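Local coordinates for protein beta-glucuronidase (uncultured Clostridium sp., PDB 6U7J) that hydrolyses beta-D-glucuronides as a family 2 glycosidase of a gut bacterium, probably including estrogen glucuronides, whose parent hormones it would release, at residues 300-304 / 589-593; 483-488 / 535-541. All coordinates share one frame; numbering follows the deposited sequence.

Contact 1: residues 300-304 / 589-593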
ATOM      1  N   TYR B 300       1.409  21.867  30.393  1.00 41.32           N
ATOM      2  CA  TYR B 300       1.828  22.003  29.005  1.00 35.99           C
ATOM      3  C   TYR B 300       0.966  21.050  28.182  1.00 32.53           C
ATOM      4  O   TYR B 300       0.931  19.848  28.457  1.00 33.29           O
ATOM      5  CB  TYR B 300       3.328  21.702  28.873  1.00 37.82           C
ATOM      6  CG  TYR B 300       3.887  21.962  27.494  1.00 36.05           C
ATOM      7  CD1 TYR B 300       3.924  20.949  26.540  1.00 35.25           C
ATOM      8  CD2 TYR B 300       4.352  23.222  27.134  1.00 30.81           C
ATOM      9  CE1 TYR B 300       4.422  21.181  25.261  1.00 33.58           C
ATOM     10  CE2 TYR B 300       4.848  23.466  25.849  1.00 33.66           C
ATOM     11  CZ  TYR B 300       4.879  22.434  24.924  1.00 32.76           C
ATOM     12  OH  TYR B 300       5.376  22.647  23.659  1.00 37.02           O
ATOM     13  N   PHE B 301       0.210  21.595  27.233  1.00 36.29           N
ATOM     14  CA  PHE B 301      -0.677  20.776  26.404  1.00 33.93           C
ATOM     15  C   PHE B 301       0.147  19.919  25.436  1.00 35.29           C
ATOM     16  O   PHE B 301       0.944  20.446  24.648  1.00 32.88           O
ATOM     17  CB  PHE B 301      -1.648  21.652  25.608  1.00 34.26           C
ATOM     18  CG  PHE B 301      -2.654  22.408  26.447  1.00 36.66           C
ATOM     19  CD1 PHE B 301      -2.289  23.551  27.136  1.00 36.78           C
ATOM     20  CD2 PHE B 301      -3.986  22.009  26.486  1.00 37.72           C
ATOM     21  CE1 PHE B 301      -3.216  24.252  27.880  1.00 39.31           C
ATOM     22  CE2 PHE B 301      -4.920  22.719  27.215  1.00 34.97           C
ATOM     23  CZ  PHE B 301      -4.531  23.836  27.923  1.00 36.95           C
ATOM     24  N   LYS B 302      -0.050  18.601  25.499  1.00 35.35           N
ATOM     25  CA  LYS B 302       0.508  17.654  24.539  1.00 35.41           C
ATOM     26  C   LYS B 302      -0.628  16.794  23.997  1.00 31.52           C
ATOM     27  O   LYS B 302      -1.241  16.028  24.752  1.00 28.58           O
ATOM     28  CB  LYS B 302       1.575  16.759  25.187  1.00 32.38           C
ATOM     29  CG  LYS B 302       2.711  17.492  25.899  1.00 36.57           C
ATOM     30  CD  LYS B 302       3.587  16.501  26.667  1.00 32.57           C
ATOM     31  CE  LYS B 302       2.766  15.764  27.721  1.00 36.66           C
ATOM     32  NZ  LYS B 302       3.549  14.695  28.388  1.00 32.39           N
ATOM     33  N   GLY B 303      -0.881  16.884  22.694  1.00 29.60           N
ATOM     34  CA  GLY B 303      -1.970  16.117  22.119  1.00 29.29           C
ATOM     35  C   GLY B 303      -2.314  16.507  20.699  1.00 29.46           C
ATOM     36  O   GLY B 303      -1.424  16.820  19.901  1.00 28.75           O
ATOM     37  N   PHE B 304      -3.613  16.514  20.387  1.00 27.13           N
ATOM     38  CA  PHE B 304      -4.110  16.641  19.025  1.00 29.60           C
ATOM     39  C   PHE B 304      -5.459  17.329  19.025  1.00 35.11           C
ATOM     40  O   PHE B 304      -6.260  17.157  19.947  1.00 31.32           O
ATOM     41  CB  PHE B 304      -4.344  15.282  18.333  1.00 32.25           C
ATOM     42  CG  PHE B 304      -3.210  14.321  18.443  1.00 28.94           C
ATOM     43  CD1 PHE B 304      -3.100  13.483  19.542  1.00 24.98           C
ATOM     44  CD2 PHE B 304      -2.276  14.229  17.424  1.00 32.09           C
ATOM     45  CE1 PHE B 304      -2.061  12.585  19.640  1.00 28.64           C
ATOM     46  CE2 PHE B 304      -1.218  13.333  17.510  1.00 30.59           C
ATOM     47  CZ  PHE B 304      -1.107  12.507  18.625  1.00 28.57           C
ATOM     48  N   ARG B 589       9.337  11.799  22.730  1.00 31.87           N
ATOM     49  CA  ARG B 589       9.354  13.165  23.240  1.00 32.07           C
ATOM     50  C   ARG B 589       8.317  13.364  24.355  1.00 38.49           C
ATOM     51  O   ARG B 589       8.659  13.758  25.476  1.00 38.39           O
ATOM     52  CB  ARG B 589       9.119  14.134  22.089  1.00 32.55           C
ATOM     53  CG  ARG B 589       8.856  15.568  22.498  1.00 31.84           C
ATOM     54  CD  ARG B 589       8.590  16.361  21.245  1.00 37.06           C
ATOM     55  NE  ARG B 589       8.137  17.728  21.479  1.00 35.72           N
ATOM     56  CZ  ARG B 589       8.944  18.742  21.765  1.00 38.01           C
ATOM     57  NH1 ARG B 589       8.445  19.960  21.941  1.00 34.20           N
ATOM     58  NH2 ARG B 589      10.248  18.535  21.892  1.00 34.76           N
ATOM     59  N   TRP B 590       7.039  13.083  24.076  1.00 34.58           N
ATOM     60  CA  TRP B 590       6.004  13.435  25.052  1.00 36.33           C
ATOM     61  C   TRP B 590       6.121  12.624  26.338  1.00 35.31           C
ATOM     62  O   TRP B 590       5.814  13.138  27.416  1.00 36.03           O
ATOM     63  CB  TRP B 590       4.604  13.256  24.458  1.00 27.00           C
ATOM     64  CG  TRP B 590       4.198  14.346  23.502  1.00 27.18           C
ATOM     65  CD1 TRP B 590       4.836  15.530  23.275  1.00 31.30           C
ATOM     66  CD2 TRP B 590       3.062  14.331  22.625  1.00 29.98           C
ATOM     67  NE1 TRP B 590       4.172  16.254  22.310  1.00 31.55           N
ATOM     68  CE2 TRP B 590       3.076  15.541  21.899  1.00 28.58           C
ATOM     69  CE3 TRP B 590       2.039  13.411  22.384  1.00 25.96           C
ATOM     70  CZ2 TRP B 590       2.106  15.853  20.948  1.00 31.73           C
ATOM     71  CZ3 TRP B 590       1.075  13.721  21.427  1.00 26.73           C
ATOM     72  CH2 TRP B 590       1.110  14.933  20.732  1.00 30.33           C
ATOM     73  N   ARG B 591       6.565  11.372  26.260  1.00 33.83           N
ATOM     74  CA  ARG B 591       6.700  10.595  27.486  1.00 38.65           C
ATOM     75  C   ARG B 591       7.852  11.079  28.360  1.00 43.95           C
ATOM     76  O   ARG B 591       7.859  10.786  29.554  1.00 43.97           O
ATOM     77  CB  ARG B 591       6.872   9.108  27.168  1.00 39.95           C
ATOM     78  CG  ARG B 591       5.560   8.459  26.711  1.00 40.29           C
ATOM     79  CD  ARG B 591       5.582   6.939  26.821  1.00 42.04           C
ATOM     80  NE  ARG B 591       4.229   6.421  27.025  1.00 52.26           N
ATOM     81  CZ  ARG B 591       3.737   6.040  28.204  1.00 50.08           C
ATOM     82  NH1 ARG B 591       2.493   5.588  28.290  1.00 46.81           N
ATOM     83  NH2 ARG B 591       4.493   6.111  29.292  1.00 47.13           N
ATOM     84  N   LYS B 592       8.816  11.814  27.801  1.00 39.68           N
ATOM     85  CA  LYS B 592       9.882  12.364  28.628  1.00 45.69           C
ATOM     86  C   LYS B 592       9.578  13.768  29.129  1.00 51.16           C
ATOM     87  O   LYS B 592      10.315  14.272  29.982  1.00 49.63           O
ATOM     88  CB  LYS B 592      11.221  12.360  27.880  1.00 41.68           C
ATOM     89  CG  LYS B 592      11.942  10.994  27.859  1.00 53.26           C
ATOM     90  CD  LYS B 592      11.070   9.859  27.274  1.00 56.96           C
ATOM     91  CE  LYS B 592      11.765   8.499  27.241  1.00 61.50           C
ATOM     92  NZ  LYS B 592      11.599   7.791  28.546  1.00 60.43           N
ATOM     93  N   MET B 593       8.513  14.407  28.634  1.00 47.32           N
ATOM     94  CA  MET B 593       8.035  15.666  29.192  1.00 47.28           C
ATOM     95  C   MET B 593       7.051  15.381  30.318  1.00 49.53           C
ATOM     96  O   MET B 593       7.436  14.866  31.361  1.00 57.09           O
ATOM     97  CB  MET B 593       7.362  16.528  28.127  1.00 41.59           C
ATOM     98  CG  MET B 593       8.215  16.824  26.929  1.00 46.16           C
ATOM     99  SD  MET B 593       7.239  17.619  25.622  1.00 49.70           S
ATOM    100  CE  MET B 593       6.874  19.165  26.435  1.00 43.57           C
TER

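Contact 2: residues 483-488 / 535-541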
ATOM      1  N   ILE B 483      11.894  25.322   8.278  1.00 37.25           N
ATOM      2  CA  ILE B 483      10.791  25.142   9.224  1.00 39.30           C
ATOM      3  C   ILE B 483      11.116  25.801  10.559  1.00 39.11           C
ATOM      4  O   ILE B 483      10.381  26.672  11.035  1.00 37.46           O
ATOM      5  CB  ILE B 483      10.473  23.648   9.421  1.00 36.57           C
ATOM      6  CG1 ILE B 483      10.054  22.989   8.106  1.00 34.66           C
ATOM      7  CG2 ILE B 483       9.373  23.473  10.494  1.00 29.16           C
ATOM      8  CD1 ILE B 483       9.843  21.503   8.251  1.00 29.75           C
ATOM      9  N   TYR B 484      12.196  25.359  11.198  1.00 33.45           N
ATOM     10  CA  TYR B 484      12.552  25.885  12.512  1.00 39.61           C
ATOM     11  C   TYR B 484      12.680  27.405  12.525  1.00 38.50           C
ATOM     12  O   TYR B 484      12.074  28.041  13.405  1.00 38.77           O
ATOM     13  CB  TYR B 484      13.830  25.198  13.008  1.00 39.33           C
ATOM     14  CG  TYR B 484      14.626  26.040  13.979  1.00 43.95           C
ATOM     15  CD1 TYR B 484      14.142  26.295  15.257  1.00 41.56           C
ATOM     16  CD2 TYR B 484      15.861  26.581  13.615  1.00 41.42           C
ATOM     17  CE1 TYR B 484      14.855  27.059  16.156  1.00 41.18           C
ATOM     18  CE2 TYR B 484      16.590  27.351  14.501  1.00 43.02           C
ATOM     19  CZ  TYR B 484      16.077  27.591  15.776  1.00 52.62           C
ATOM     20  OH  TYR B 484      16.783  28.353  16.684  1.00 52.73           O
ATOM     21  N   PRO B 485      13.419  28.049  11.612  1.00 41.28           N
ATOM     22  CA  PRO B 485      13.451  29.522  11.630  1.00 38.48           C
ATOM     23  C   PRO B 485      12.088  30.156  11.443  1.00 37.51           C
ATOM     24  O   PRO B 485      11.758  31.121  12.146  1.00 37.54           O
ATOM     25  CB  PRO B 485      14.386  29.867  10.460  1.00 36.05           C
ATOM     26  CG  PRO B 485      15.185  28.666  10.250  1.00 44.92           C
ATOM     27  CD  PRO B 485      14.301  27.509  10.563  1.00 40.60           C
ATOM     28  N   SER B 486      11.285  29.650  10.497  1.00 37.99           N
ATOM     29  CA  SER B 486      10.005  30.285  10.216  1.00 35.51           C
ATOM     30  C   SER B 486       9.079  30.237  11.423  1.00 36.21           C
ATOM     31  O   SER B 486       8.386  31.215  11.718  1.00 37.42           O
ATOM     32  CB  SER B 486       9.338  29.632   9.010  1.00 34.56           C
ATOM     33  OG  SER B 486      10.114  29.846   7.854  1.00 39.08           O
ATOM     34  N   LEU B 487       9.038  29.105  12.122  1.00 34.93           N
ATOM     35  CA  LEU B 487       8.100  28.992  13.230  1.00 37.08           C
ATOM     36  C   LEU B 487       8.578  29.793  14.434  1.00 41.05           C
ATOM     37  O   LEU B 487       7.771  30.469  15.084  1.00 40.74           O
ATOM     38  CB  LEU B 487       7.879  27.526  13.607  1.00 34.08           C
ATOM     39  CG  LEU B 487       6.737  27.372  14.623  1.00 36.84           C
ATOM     40  CD1 LEU B 487       5.400  27.818  14.033  1.00 33.22           C
ATOM     41  CD2 LEU B 487       6.633  25.960  15.180  1.00 33.50           C
ATOM     42  N   LYS B 488       9.881  29.735  14.746  1.00 37.61           N
ATOM     43  CA  LYS B 488      10.408  30.531  15.852  1.00 36.70           C
ATOM     44  C   LYS B 488      10.115  32.010  15.641  1.00 37.31           C
ATOM     45  O   LYS B 488       9.633  32.694  16.552  1.00 39.49           O
ATOM     46  CB  LYS B 488      11.909  30.316  16.011  1.00 39.05           C
ATOM     47  CG  LYS B 488      12.484  30.894  17.308  1.00 38.83           C
ATOM     48  CD  LYS B 488      13.994  30.631  17.379  1.00 49.65           C
ATOM     49  CE  LYS B 488      14.671  31.380  18.536  1.00 45.05           C
ATOM     50  NZ  LYS B 488      13.859  31.264  19.765  1.00 49.40           N
ATOM     51  N   ASN B 535       9.513  21.761  13.687  1.00 31.54           N
ATOM     52  CA  ASN B 535       8.574  22.645  14.359  1.00 33.86           C
ATOM     53  C   ASN B 535       8.762  22.573  15.869  1.00 30.48           C
ATOM     54  O   ASN B 535       8.807  23.606  16.545  1.00 30.81           O
ATOM     55  CB  ASN B 535       7.136  22.305  13.957  1.00 29.47           C
ATOM     56  CG  ASN B 535       6.770  22.877  12.597  1.00 32.66           C
ATOM     57  OD1 ASN B 535       6.736  24.095  12.415  1.00 32.78           O
ATOM     58  ND2 ASN B 535       6.522  21.999  11.622  1.00 29.17           N
ATOM     59  N   ASN B 536       8.927  21.362  16.404  1.00 30.30           N
ATOM     60  CA  ASN B 536       9.092  21.204  17.843  1.00 31.16           C
ATOM     61  C   ASN B 536      10.340  21.926  18.336  1.00 38.16           C
ATOM     62  O   ASN B 536      10.351  22.479  19.447  1.00 35.22           O
ATOM     63  CB  ASN B 536       9.151  19.721  18.199  1.00 31.27           C
ATOM     64  CG  ASN B 536       7.781  19.079  18.207  1.00 33.13           C
ATOM     65  OD1 ASN B 536       6.774  19.772  18.115  1.00 32.43           O
ATOM     66  ND2 ASN B 536       7.736  17.755  18.307  1.00 30.23           N
ATOM     67  N   LYS B 537      11.399  21.928  17.520  1.00 36.02           N
ATOM     68  CA  LYS B 537      12.616  22.649  17.873  1.00 35.09           C
ATOM     69  C   LYS B 537      12.328  24.128  18.086  1.00 38.92           C
ATOM     70  O   LYS B 537      12.843  24.737  19.028  1.00 37.22           O
ATOM     71  CB  LYS B 537      13.659  22.466  16.777  1.00 36.82           C
ATOM     72  CG  LYS B 537      15.041  22.925  17.166  1.00 49.79           C
ATOM     73  CD  LYS B 537      15.991  22.835  15.986  1.00 47.82           C
ATOM     74  CE  LYS B 537      16.816  24.114  15.865  1.00 53.23           C
ATOM     75  NZ  LYS B 537      18.278  23.840  15.765  1.00 57.50           N
ATOM     76  N   ALA B 538      11.496  24.715  17.220  1.00 37.65           N
ATOM     77  CA  ALA B 538      11.150  26.125  17.349  1.00 39.40           C
ATOM     78  C   ALA B 538      10.461  26.402  18.682  1.00 41.06           C
ATOM     79  O   ALA B 538      10.842  27.320  19.415  1.00 40.66           O
ATOM     80  CB  ALA B 538      10.261  26.551  16.182  1.00 36.30           C
ATOM     81  N   MET B 539       9.440  25.613  19.010  1.00 38.52           N
ATOM     82  CA  MET B 539       8.687  25.848  20.235  1.00 40.06           C
ATOM     83  C   MET B 539       9.547  25.630  21.471  1.00 42.26           C
ATOM     84  O   MET B 539       9.355  26.305  22.491  1.00 40.66           O
ATOM     85  CB  MET B 539       7.468  24.936  20.280  1.00 31.06           C
ATOM     86  CG  MET B 539       6.513  25.105  19.111  1.00 36.85           C
ATOM     87  SD  MET B 539       5.126  23.948  19.284  1.00 38.68           S
ATOM     88  CE  MET B 539       5.514  22.784  17.966  1.00 36.53           C
ATOM     89  N   ASP B 540      10.490  24.692  21.405  1.00 36.66           N
ATOM     90  CA  ASP B 540      11.348  24.439  22.551  1.00 38.67           C
ATOM     91  C   ASP B 540      12.238  25.630  22.885  1.00 42.99           C
ATOM     92  O   ASP B 540      12.724  25.726  24.016  1.00 39.49           O
ATOM     93  CB  ASP B 540      12.188  23.192  22.296  1.00 35.04           C
ATOM     94  CG  ASP B 540      11.397  21.919  22.503  1.00 41.84           C
ATOM     95  OD1 ASP B 540      10.287  21.999  23.085  1.00 40.82           O
ATOM     96  OD2 ASP B 540      11.883  20.843  22.094  1.00 38.23           O
ATOM     97  N   GLU B 541      12.442  26.552  21.946  1.00 42.44           N
ATOM     98  CA  GLU B 541      13.237  27.748  22.203  1.00 46.42           C
ATOM     99  C   GLU B 541      12.399  28.956  22.624  1.00 46.63           C
ATOM    100  O   GLU B 541      12.946  30.053  22.753  1.00 49.07           O
ATOM    101  CB  GLU B 541      14.068  28.094  20.965  1.00 41.22           C
ATOM    102  CG  GLU B 541      15.127  27.055  20.695  1.00 42.72           C
ATOM    103  CD  GLU B 541      16.056  27.405  19.547  1.00 47.05           C
ATOM    104  OE1 GLU B 541      15.976  28.533  19.003  1.00 40.97           O
ATOM    105  OE2 GLU B 541      16.874  26.525  19.196  1.00 47.44           O
TER

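Contact 1: residues 300-304 / 589-593
Lys302 lays its aliphatic chain across one face of the Trp590 indole and ends on the backbone of the same residue. The side chain can be followed outward. Its CB sits almost squarely above the five-membered ring, 3.7 Å from the centroid and 5° off the normal, a CH-pi contact. CG lies beside the Tyr300 ring, in its plane at the edge, while passing over Trp590 CD1 and NE1. CD stays over the same indole face near the CG-CD1 bond, 3.7 Å from Trp590 CD1, and has Met593 SD as a further neighbour. A bend at the third torsion (chi3 -61°) then turns the chain so that NZ donates to Trp590 O at 2.9 Å. This carbonyl also accepts Met593 N, and the two donors arrive from opposite faces of its plane, so this one oxygen is held by two donors. In the TIM barrel of family 2 glycosidases, strand 297-305 belongs to the barrel wall, paired in parallel with strands 336-338 and 545-551, and the C-terminal helix 581-592 packs against its outside. Further along the strand the far end of the indole covers Gly303, Trp590 CH2 lying 3.3 Å from Gly303 O, and its rim points at the face of Phe304 in an offset edge-to-face pair, planes at 72°. Met593, bent at its own last torsion, brings CE within 3.4 Å of Tyr300 CE1, its sulfur making an oblique Met-aromatic contact. Glu548 of strand 545-551 binds Tyr300 OH and Trp590 NE1, and Arg589 pairs with Glu548 and with Asp540 of helix 525-540.

Contact 2: residues 483-488 / 535-541
Tyr484 swings its ring across the last turn of helix 525-540, where the side chain of Lys537 lies over one face and Glu541 meets the hydroxyl. With CG trans to the backbone N (chi1 154°), the ring is carried out alongside helix 535-540. Lys537 NZ stands 4.3 Å from the centroid of the Tyr484 ring, over its face, in a cation-pi arrangement. The ring edge is turned to the backbone at Ala538 CA. At its far end Tyr484 OH donates to Glu541 OE1 in a very short bond of 2.5 Å, a length that is doubtful in detail, the carboxylate standing at 77° to the ring plane. Lys488, extended until its final torsion, crosses Glu541 at about a right angle; its NZ forms a long salt bridge of 3.5 Å to the same OE1, which is thus shared by a phenol and an ammonium group. Next to this polar rim Ala538 lets the backbones come close: its CB rests 3.6 Å from Tyr484 O and equally near Leu487 CB. Leu487, with CG opposite its backbone N, directs CD2 to 3.3 Å from Asn535 OD1 and also against Met539 CG, while Ile483 CG2 meets the same amide. The two helix segments cross at -41° with axes 7.7 Å apart. Helix 525-540 lies beside helix 480-498, and through Asn536 and Met539 it also packs on strand 545-551, while Tyr507 touches Asn535 and Met539.

Overall arrangement
Both contacts belong to the TIM barrel domain, on the same side of the chain's centre, with their own centres about 16 Å apart. Along the chain the order is 300-304, 483-488, 535-541, 589-593, so contact 2 falls wholly within the interval spanned by contact 1. Contact 1 ties a barrel strand to the C-terminal helix 581-592, whereas contact 2 joins two helices of the barrel's outer layer. Strand 545-551, beside strand 297-305 in the wall, links them, and the Arg589 NH2 to Asp540 OD2 salt bridge (2.8 Å) connects them directly. Contact 1 brings the first and last parts of the domain together; contact 2 packs two consecutive outer helices beside it.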